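Side-chain contacts in methyltransferase (Pyrococcus horikoshii, PDB 1IXK), which is a methyltransferase homologue of the RsmB/NOP family that probably binds RNA and transfers a methyl group from S-adenosyl-L-methionine to cytidine in tRNA: residues Glu120-Met125 with Gln138-Asp143; Leu161-Leu166 with Val171-Ser176. All blocks are in the same frame, centred on the assembly; numbering follows the deposited sequence.

Contact 1: residues Glu120-Met125 with Gln138-Asp143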
ATOM      1  N   GLU A 120     -18.537   8.047  -6.008  1.00 13.07           N
ATOM      2  CA  GLU A 120     -18.585   7.369  -4.720  1.00 12.98           C
ATOM      3  C   GLU A 120     -18.033   8.197  -3.565  1.00 13.07           C
ATOM      4  O   GLU A 120     -17.288   9.152  -3.774  1.00 12.71           O
ATOM      5  CB  GLU A 120     -17.846   6.031  -4.800  1.00 15.50           C
ATOM      6  CG  GLU A 120     -18.470   5.049  -5.776  1.00 16.37           C
ATOM      7  CD  GLU A 120     -17.939   3.642  -5.601  1.00 19.75           C
ATOM      8  OE1 GLU A 120     -16.702   3.468  -5.598  1.00 18.03           O
ATOM      9  OE2 GLU A 120     -18.758   2.708  -5.468  1.00 20.55           O
ATOM     10  N   ILE A 121     -18.425   7.822  -2.349  1.00 12.98           N
ATOM     11  CA  ILE A 121     -17.976   8.480  -1.125  1.00 14.52           C
ATOM     12  C   ILE A 121     -16.862   7.593  -0.588  1.00 13.59           C
ATOM     13  O   ILE A 121     -17.108   6.474  -0.133  1.00 12.86           O
ATOM     14  CB  ILE A 121     -19.115   8.569  -0.101  1.00 15.77           C
ATOM     15  CG1 ILE A 121     -20.319   9.262  -0.742  1.00 17.08           C
ATOM     16  CG2 ILE A 121     -18.654   9.331   1.138  1.00 16.23           C
ATOM     17  CD1 ILE A 121     -19.994  10.618  -1.359  1.00 21.65           C
ATOM     18  N   VAL A 122     -15.641   8.110  -0.634  1.00 11.46           N
ATOM     19  CA  VAL A 122     -14.457   7.350  -0.245  1.00 11.57           C
ATOM     20  C   VAL A 122     -13.633   8.001   0.856  1.00 10.23           C
ATOM     21  O   VAL A 122     -13.656   9.215   1.016  1.00  8.00           O
ATOM     22  CB  VAL A 122     -13.550   7.163  -1.490  1.00 10.96           C
ATOM     23  CG1 VAL A 122     -12.322   6.344  -1.150  1.00 13.43           C
ATOM     24  CG2 VAL A 122     -14.348   6.495  -2.614  1.00 14.00           C
ATOM     25  N   ALA A 123     -12.921   7.175   1.618  1.00 11.36           N
ATOM     26  CA  ALA A 123     -12.051   7.671   2.675  1.00 12.23           C
ATOM     27  C   ALA A 123     -10.674   7.021   2.595  1.00 11.73           C
ATOM     28  O   ALA A 123     -10.556   5.825   2.334  1.00 11.49           O
ATOM     29  CB  ALA A 123     -12.669   7.403   4.051  1.00 13.88           C
ATOM     30  N   ASP A 124      -9.630   7.822   2.787  1.00 11.89           N
ATOM     31  CA  ASP A 124      -8.264   7.306   2.821  1.00 13.08           C
ATOM     32  C   ASP A 124      -7.913   7.444   4.299  1.00 14.02           C
ATOM     33  O   ASP A 124      -7.838   8.552   4.814  1.00 13.60           O
ATOM     34  CB  ASP A 124      -7.317   8.166   1.982  1.00 14.62           C
ATOM     35  CG  ASP A 124      -5.927   7.560   1.875  1.00 16.38           C
ATOM     36  OD1 ASP A 124      -5.575   6.727   2.745  1.00 17.20           O
ATOM     37  OD2 ASP A 124      -5.183   7.918   0.932  1.00 15.27           O
HETATM   38  N   MSE A 125      -7.728   6.326   4.990  1.00 14.63           N
HETATM   39  CA  MSE A 125      -7.427   6.375   6.414  1.00 17.21           C
HETATM   40  C   MSE A 125      -5.939   6.441   6.735  1.00 17.23           C
HETATM   41  O   MSE A 125      -5.536   6.221   7.876  1.00 18.71           O
HETATM   42  CB  MSE A 125      -8.064   5.174   7.123  1.00 15.87           C
HETATM   43  CG  MSE A 125      -9.588   5.280   7.271  1.00 17.42           C
HETATM   44 SE   MSE A 125     -10.264   3.851   8.134  1.00  8.00          SE
HETATM   45  CE  MSE A 125      -9.833   4.277   9.870  1.00 19.38           C
ATOM     46  N   GLN A 138      -7.856  10.276  -9.356  1.00 10.22           N
ATOM     47  CA  GLN A 138      -7.882  10.132 -10.806  1.00 11.59           C
ATOM     48  C   GLN A 138      -8.722   8.927 -11.222  1.00 10.88           C
ATOM     49  O   GLN A 138      -9.363   8.940 -12.271  1.00 11.45           O
ATOM     50  CB  GLN A 138      -6.456  10.069 -11.391  1.00 12.98           C
ATOM     51  CG  GLN A 138      -5.624   8.841 -11.064  1.00 14.30           C
ATOM     52  CD  GLN A 138      -4.220   8.932 -11.654  1.00 16.44           C
ATOM     53  OE1 GLN A 138      -3.401   9.747 -11.219  1.00 16.40           O
ATOM     54  NE2 GLN A 138      -3.941   8.102 -12.653  1.00 13.29           N
ATOM     55  N   LEU A 139      -8.755   7.896 -10.386  1.00 12.75           N
ATOM     56  CA  LEU A 139      -9.558   6.721 -10.694  1.00 11.92           C
ATOM     57  C   LEU A 139     -11.034   7.109 -10.627  1.00 12.49           C
ATOM     58  O   LEU A 139     -11.871   6.542 -11.333  1.00 12.11           O
ATOM     59  CB  LEU A 139      -9.246   5.588  -9.703  1.00 13.85           C
ATOM     60  CG  LEU A 139      -7.876   4.913  -9.877  1.00 11.83           C
ATOM     61  CD1 LEU A 139      -7.569   4.030  -8.669  1.00 14.61           C
ATOM     62  CD2 LEU A 139      -7.870   4.085 -11.154  1.00 14.62           C
HETATM   63  N   MSE A 140     -11.344   8.094  -9.787  1.00 10.74           N
HETATM   64  CA  MSE A 140     -12.713   8.578  -9.630  1.00 12.34           C
HETATM   65  C   MSE A 140     -13.008   9.699 -10.633  1.00 12.31           C
HETATM   66  O   MSE A 140     -14.110  10.245 -10.665  1.00 11.23           O
HETATM   67  CB  MSE A 140     -12.928   9.083  -8.190  1.00 10.81           C
HETATM   68  CG  MSE A 140     -12.764   7.987  -7.121  1.00 12.85           C
HETATM   69 SE   MSE A 140     -12.606   8.591  -5.400  1.00  8.00          SE
HETATM   70  CE  MSE A 140     -14.251   9.013  -5.059  1.00 15.27           C
ATOM     71  N   ARG A 141     -12.010  10.039 -11.445  1.00 12.68           N
ATOM     72  CA  ARG A 141     -12.147  11.084 -12.454  1.00 14.17           C
ATOM     73  C   ARG A 141     -12.696  12.398 -11.893  1.00 14.16           C
ATOM     74  O   ARG A 141     -13.580  13.027 -12.481  1.00 12.91           O
ATOM     75  CB  ARG A 141     -13.030  10.578 -13.596  1.00 15.08           C
ATOM     76  CG  ARG A 141     -12.462   9.322 -14.240  1.00 20.56           C
ATOM     77  CD  ARG A 141     -13.315   8.809 -15.382  1.00 27.86           C
ATOM     78  NE  ARG A 141     -12.726   7.609 -15.975  1.00 33.68           N
ATOM     79  CZ  ARG A 141     -13.200   6.997 -17.055  1.00 35.83           C
ATOM     80  NH1 ARG A 141     -14.278   7.468 -17.668  1.00 37.32           N
ATOM     81  NH2 ARG A 141     -12.590   5.917 -17.529  1.00 37.60           N
ATOM     82  N   ASN A 142     -12.151  12.802 -10.751  1.00 13.51           N
ATOM     83  CA  ASN A 142     -12.545  14.039 -10.082  1.00 14.78           C
ATOM     84  C   ASN A 142     -14.033  14.161  -9.776  1.00 14.58           C
ATOM     85  O   ASN A 142     -14.576  15.264  -9.712  1.00 14.94           O
ATOM     86  CB  ASN A 142     -12.086  15.261 -10.887  1.00 14.76           C
ATOM     87  CG  ASN A 142     -10.779  15.844 -10.365  1.00 15.31           C
ATOM     88  OD1 ASN A 142     -10.464  15.722  -9.183  1.00 16.07           O
ATOM     89  ND2 ASN A 142     -10.025  16.492 -11.240  1.00 12.94           N
ATOM     90  N   ASP A 143     -14.690  13.025  -9.589  1.00 15.06           N
ATOM     91  CA  ASP A 143     -16.104  13.002  -9.243  1.00 14.02           C
ATOM     92  C   ASP A 143     -16.150  12.252  -7.925  1.00 13.00           C
ATOM     93  O   ASP A 143     -15.178  11.601  -7.562  1.00 15.40           O
ATOM     94  CB  ASP A 143     -16.920  12.274 -10.315  1.00 16.02           C
ATOM     95  CG  ASP A 143     -18.408  12.291 -10.023  1.00 18.84           C
ATOM     96  OD1 ASP A 143     -18.846  13.151  -9.231  1.00 17.53           O
ATOM     97  OD2 ASP A 143     -19.145  11.453 -10.590  1.00 22.13           O
TER

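Contact 2: residues Leu161-Leu166 with Val171-Ser176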
ATOM      1  N   LEU A 161      -0.873  21.227  -1.749  1.00 27.15           N
ATOM      2  CA  LEU A 161      -0.182  21.828  -2.890  1.00 27.52           C
ATOM      3  C   LEU A 161       0.040  20.785  -3.980  1.00 26.27           C
ATOM      4  O   LEU A 161      -0.089  21.079  -5.167  1.00 26.46           O
ATOM      5  CB  LEU A 161       1.168  22.414  -2.471  1.00 29.81           C
ATOM      6  CG  LEU A 161       1.151  23.710  -1.660  1.00 31.89           C
ATOM      7  CD1 LEU A 161       2.579  24.162  -1.414  1.00 31.40           C
ATOM      8  CD2 LEU A 161       0.376  24.786  -2.412  1.00 32.86           C
ATOM      9  N   ASN A 162       0.394  19.571  -3.576  1.00 24.89           N
ATOM     10  CA  ASN A 162       0.609  18.493  -4.532  1.00 24.60           C
ATOM     11  C   ASN A 162      -0.696  18.240  -5.287  1.00 21.83           C
ATOM     12  O   ASN A 162      -0.705  18.109  -6.512  1.00 20.32           O
ATOM     13  CB  ASN A 162       1.041  17.212  -3.812  1.00 26.97           C
ATOM     14  CG  ASN A 162       2.486  17.247  -3.366  1.00 33.87           C
ATOM     15  OD1 ASN A 162       3.175  18.259  -3.517  1.00 37.55           O
ATOM     16  ND2 ASN A 162       2.959  16.135  -2.808  1.00 35.02           N
ATOM     17  N   LEU A 163      -1.797  18.176  -4.545  1.00 19.11           N
ATOM     18  CA  LEU A 163      -3.103  17.934  -5.145  1.00 18.29           C
ATOM     19  C   LEU A 163      -3.428  19.033  -6.154  1.00 18.92           C
ATOM     20  O   LEU A 163      -4.002  18.770  -7.211  1.00 17.13           O
ATOM     21  CB  LEU A 163      -4.180  17.860  -4.052  1.00 16.67           C
ATOM     22  CG  LEU A 163      -4.028  16.721  -3.029  1.00 15.23           C
ATOM     23  CD1 LEU A 163      -5.110  16.829  -1.970  1.00 16.40           C
ATOM     24  CD2 LEU A 163      -4.117  15.373  -3.734  1.00 15.94           C
ATOM     25  N   SER A 164      -3.047  20.266  -5.831  1.00 20.54           N
ATOM     26  CA  SER A 164      -3.294  21.388  -6.726  1.00 22.66           C
ATOM     27  C   SER A 164      -2.502  21.209  -8.019  1.00 21.61           C
ATOM     28  O   SER A 164      -3.029  21.417  -9.112  1.00 23.07           O
ATOM     29  CB  SER A 164      -2.904  22.704  -6.050  1.00 25.42           C
ATOM     30  OG  SER A 164      -3.054  23.788  -6.948  1.00 31.33           O
ATOM     31  N   ARG A 165      -1.240  20.819  -7.895  1.00 21.25           N
ATOM     32  CA  ARG A 165      -0.396  20.596  -9.062  1.00 21.17           C
ATOM     33  C   ARG A 165      -0.965  19.470  -9.928  1.00 20.02           C
ATOM     34  O   ARG A 165      -0.853  19.502 -11.157  1.00 17.34           O
ATOM     35  CB  ARG A 165       1.039  20.251  -8.635  1.00 25.06           C
ATOM     36  CG  ARG A 165       1.898  19.712  -9.781  1.00 30.27           C
ATOM     37  CD  ARG A 165       3.405  19.732  -9.499  1.00 34.61           C
ATOM     38  NE  ARG A 165       3.802  18.899  -8.366  1.00 39.15           N
ATOM     39  CZ  ARG A 165       3.801  19.303  -7.099  1.00 40.32           C
ATOM     40  NH1 ARG A 165       3.424  20.539  -6.791  1.00 42.24           N
ATOM     41  NH2 ARG A 165       4.172  18.471  -6.135  1.00 40.24           N
ATOM     42  N   LEU A 166      -1.585  18.482  -9.285  1.00 17.29           N
ATOM     43  CA  LEU A 166      -2.164  17.342  -9.994  1.00 16.07           C
ATOM     44  C   LEU A 166      -3.564  17.608 -10.544  1.00 15.66           C
ATOM     45  O   LEU A 166      -4.102  16.796 -11.292  1.00 15.66           O
ATOM     46  CB  LEU A 166      -2.209  16.117  -9.074  1.00 16.20           C
ATOM     47  CG  LEU A 166      -0.849  15.614  -8.570  1.00 17.81           C
ATOM     48  CD1 LEU A 166      -1.048  14.513  -7.530  1.00 19.97           C
ATOM     49  CD2 LEU A 166      -0.034  15.100  -9.740  1.00 19.29           C
ATOM     50  N   VAL A 171     -10.914  16.003  -3.180  1.00 13.33           N
ATOM     51  CA  VAL A 171     -10.399  15.559  -1.885  1.00 14.15           C
ATOM     52  C   VAL A 171     -10.663  16.592  -0.800  1.00 15.78           C
ATOM     53  O   VAL A 171     -10.559  17.797  -1.037  1.00 15.05           O
ATOM     54  CB  VAL A 171      -8.872  15.291  -1.938  1.00 14.20           C
ATOM     55  CG1 VAL A 171      -8.361  14.850  -0.559  1.00 15.59           C
ATOM     56  CG2 VAL A 171      -8.561  14.220  -2.973  1.00 14.50           C
ATOM     57  N   ILE A 172     -11.031  16.112   0.383  1.00 15.38           N
ATOM     58  CA  ILE A 172     -11.271  16.975   1.534  1.00 15.86           C
ATOM     59  C   ILE A 172     -10.267  16.524   2.593  1.00 14.79           C
ATOM     60  O   ILE A 172     -10.245  15.351   2.970  1.00 14.55           O
ATOM     61  CB  ILE A 172     -12.704  16.814   2.093  1.00 18.82           C
ATOM     62  CG1 ILE A 172     -13.730  17.248   1.040  1.00 21.32           C
ATOM     63  CG2 ILE A 172     -12.866  17.662   3.356  1.00 21.43           C
ATOM     64  CD1 ILE A 172     -15.173  17.158   1.509  1.00 23.04           C
ATOM     65  N   LEU A 173      -9.430  17.448   3.057  1.00 13.05           N
ATOM     66  CA  LEU A 173      -8.413  17.127   4.050  1.00 14.08           C
ATOM     67  C   LEU A 173      -8.754  17.652   5.429  1.00 13.63           C
ATOM     68  O   LEU A 173      -9.002  18.841   5.599  1.00 15.31           O
ATOM     69  CB  LEU A 173      -7.060  17.709   3.629  1.00 16.17           C
ATOM     70  CG  LEU A 173      -6.431  17.210   2.330  1.00 20.29           C
ATOM     71  CD1 LEU A 173      -5.214  18.076   1.993  1.00 21.43           C
ATOM     72  CD2 LEU A 173      -6.043  15.756   2.472  1.00 17.34           C
ATOM     73  N   PHE A 174      -8.754  16.763   6.418  1.00 12.35           N
ATOM     74  CA  PHE A 174      -9.048  17.158   7.790  1.00 13.40           C
ATOM     75  C   PHE A 174      -7.802  17.063   8.658  1.00 11.37           C
ATOM     76  O   PHE A 174      -7.005  16.136   8.518  1.00  9.54           O
ATOM     77  CB  PHE A 174     -10.136  16.265   8.389  1.00 15.65           C
ATOM     78  CG  PHE A 174     -11.476  16.415   7.736  1.00 17.83           C
ATOM     79  CD1 PHE A 174     -11.926  17.663   7.315  1.00 16.12           C
ATOM     80  CD2 PHE A 174     -12.310  15.313   7.581  1.00 23.06           C
ATOM     81  CE1 PHE A 174     -13.186  17.813   6.752  1.00 18.32           C
ATOM     82  CE2 PHE A 174     -13.574  15.453   7.016  1.00 24.91           C
ATOM     83  CZ  PHE A 174     -14.013  16.707   6.601  1.00 23.44           C
ATOM     84  N   HIS A 175      -7.643  18.021   9.563  1.00 11.97           N
ATOM     85  CA  HIS A 175      -6.500  18.030  10.464  1.00 14.63           C
ATOM     86  C   HIS A 175      -6.918  17.254  11.702  1.00 15.94           C
ATOM     87  O   HIS A 175      -7.303  17.841  12.716  1.00 16.01           O
ATOM     88  CB  HIS A 175      -6.134  19.460  10.863  1.00 16.65           C
ATOM     89  CG  HIS A 175      -4.910  19.546  11.718  1.00 18.25           C
ATOM     90  ND1 HIS A 175      -4.682  20.587  12.590  1.00 19.65           N
ATOM     91  CD2 HIS A 175      -3.843  18.720  11.827  1.00 19.20           C
ATOM     92  CE1 HIS A 175      -3.526  20.398  13.203  1.00 20.09           C
ATOM     93  NE2 HIS A 175      -2.997  19.273  12.758  1.00 20.03           N
ATOM     94  N   SER A 176      -6.851  15.933  11.605  1.00 14.53           N
ATOM     95  CA  SER A 176      -7.246  15.049  12.691  1.00 14.51           C
ATOM     96  C   SER A 176      -6.777  13.642  12.333  1.00 15.67           C
ATOM     97  O   SER A 176      -6.262  13.416  11.240  1.00 15.17           O
ATOM     98  CB  SER A 176      -8.775  15.075  12.836  1.00 17.03           C
ATOM     99  OG  SER A 176      -9.247  14.126  13.780  1.00 17.51           O
TER

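Contact 1: residues Glu120-Met125 with Gln138-Asp143
M140, a selenomethionine, and V122 meet where the chain leaves helix 131-139 and passes close to the start of strand 121-124, a small example of how one flexible side chain can link a helix end to a sheet. The tight part lies around a single methyl group. CE of M140 is 3.5 Å from CG2 of V122, the branch that stands beside the backbone N of the valine, and the selenium follows at 3.9 Å from the same CG2. The M140 chain runs extended as far as SE (chi2 166°), then bends at its last torsion (chi3 76°), which turns the methyl aside to lie against the strand; the two side chains meet at a slant. CE also comes to 3.3 Å from the carbonyl O of E120, so the methyl touches both an apolar branch and a backbone oxygen of the strand side, and no hydrogen bond joins the two segments. P116 touches the M140 side chain as well.

The other side is looser and more polar. E120 keeps its carboxylate away from this packing, with OE1 in a salt bridge to K190 and also bonded to the backbone N of K117. D143 is exposed, and its side chain does not reach the strand segment. Beyond M140 the backbone reverses sharply: R141, with positive phi, ends the helix in a Schellman motif, and a type I' turn from M140 to D143 is closed by the bond from D143 N to M140 O at 3.0 Å. Helix 131-139 is thereby led back toward strand 145-149, which pairs parallel with 121-124, completing the beta-alpha-beta crossover of a Rossmann-like, class I methyltransferase fold.

Contact 2: residues Leu161-Leu166 with Val171-Ser176
One methyl group, CD1 of L163, makes every close approach to V171 and L173 across this contact, although a helix and a strand face each other here. The setting is a beta-alpha-beta unit of the Rossmann-like sheet: strand 145-149, helix 153-166, then strand 171-174 parallel to the first. L163 is buried, and with CG beside its backbone N and chi2 extended (177°) its CD1 is carried out from the helix toward the sheet. There it lies 4.1 Å from both CB and CG1 of V171, the two side chains crossing at about a right angle, and 4.2 Å from CD1 of L173. In V171 the branch that meets the leucine is the one anti to the backbone N. The spacings are ordinary van der Waals ones, and no polar bond crosses the segments.

V171 and L173 point toward the helix, while I172 between them points away and touches V145 and Y147. Neighbours continue the packing: L163 and L166 touch S134 of helix 131-139, V171 reaches T133, and L173 rests on A148, L156 and R160. The side chain of L173 also lies about 6 Å from that of D150, a predicted S-adenosyl-L-methionine ligand, so the packing runs close to the probable cofactor site.

Away from the strand the helix also carries polar groups. Within the helix NH2 of R165 donates to OD1 of N162 at 2.8 Å, a bent bond whose donor sits well above the plane of the amide carbonyl, 66° out of it.

In the fold
Both contacts are apolar helix-to-strand packing on one sheet, in successive beta-alpha-beta units that share strand 145-149, and their nearest atoms lie about 6 Å apart. Contact 1 is the more buried, on a strand flanked by parallel neighbours, 145-149 and 188-194; contact 2 is only partly buried. In contact 1 a bent selenomethionine at a helix end touches a backbone oxygen as well as a valine, whereas in contact 2 a leucine on its helix meets only aliphatic side chains of the opposing strand. N142, in the turn of contact 1, bonds to G167 and L169 in the connection between the segments of contact 2, tying the two crossovers together.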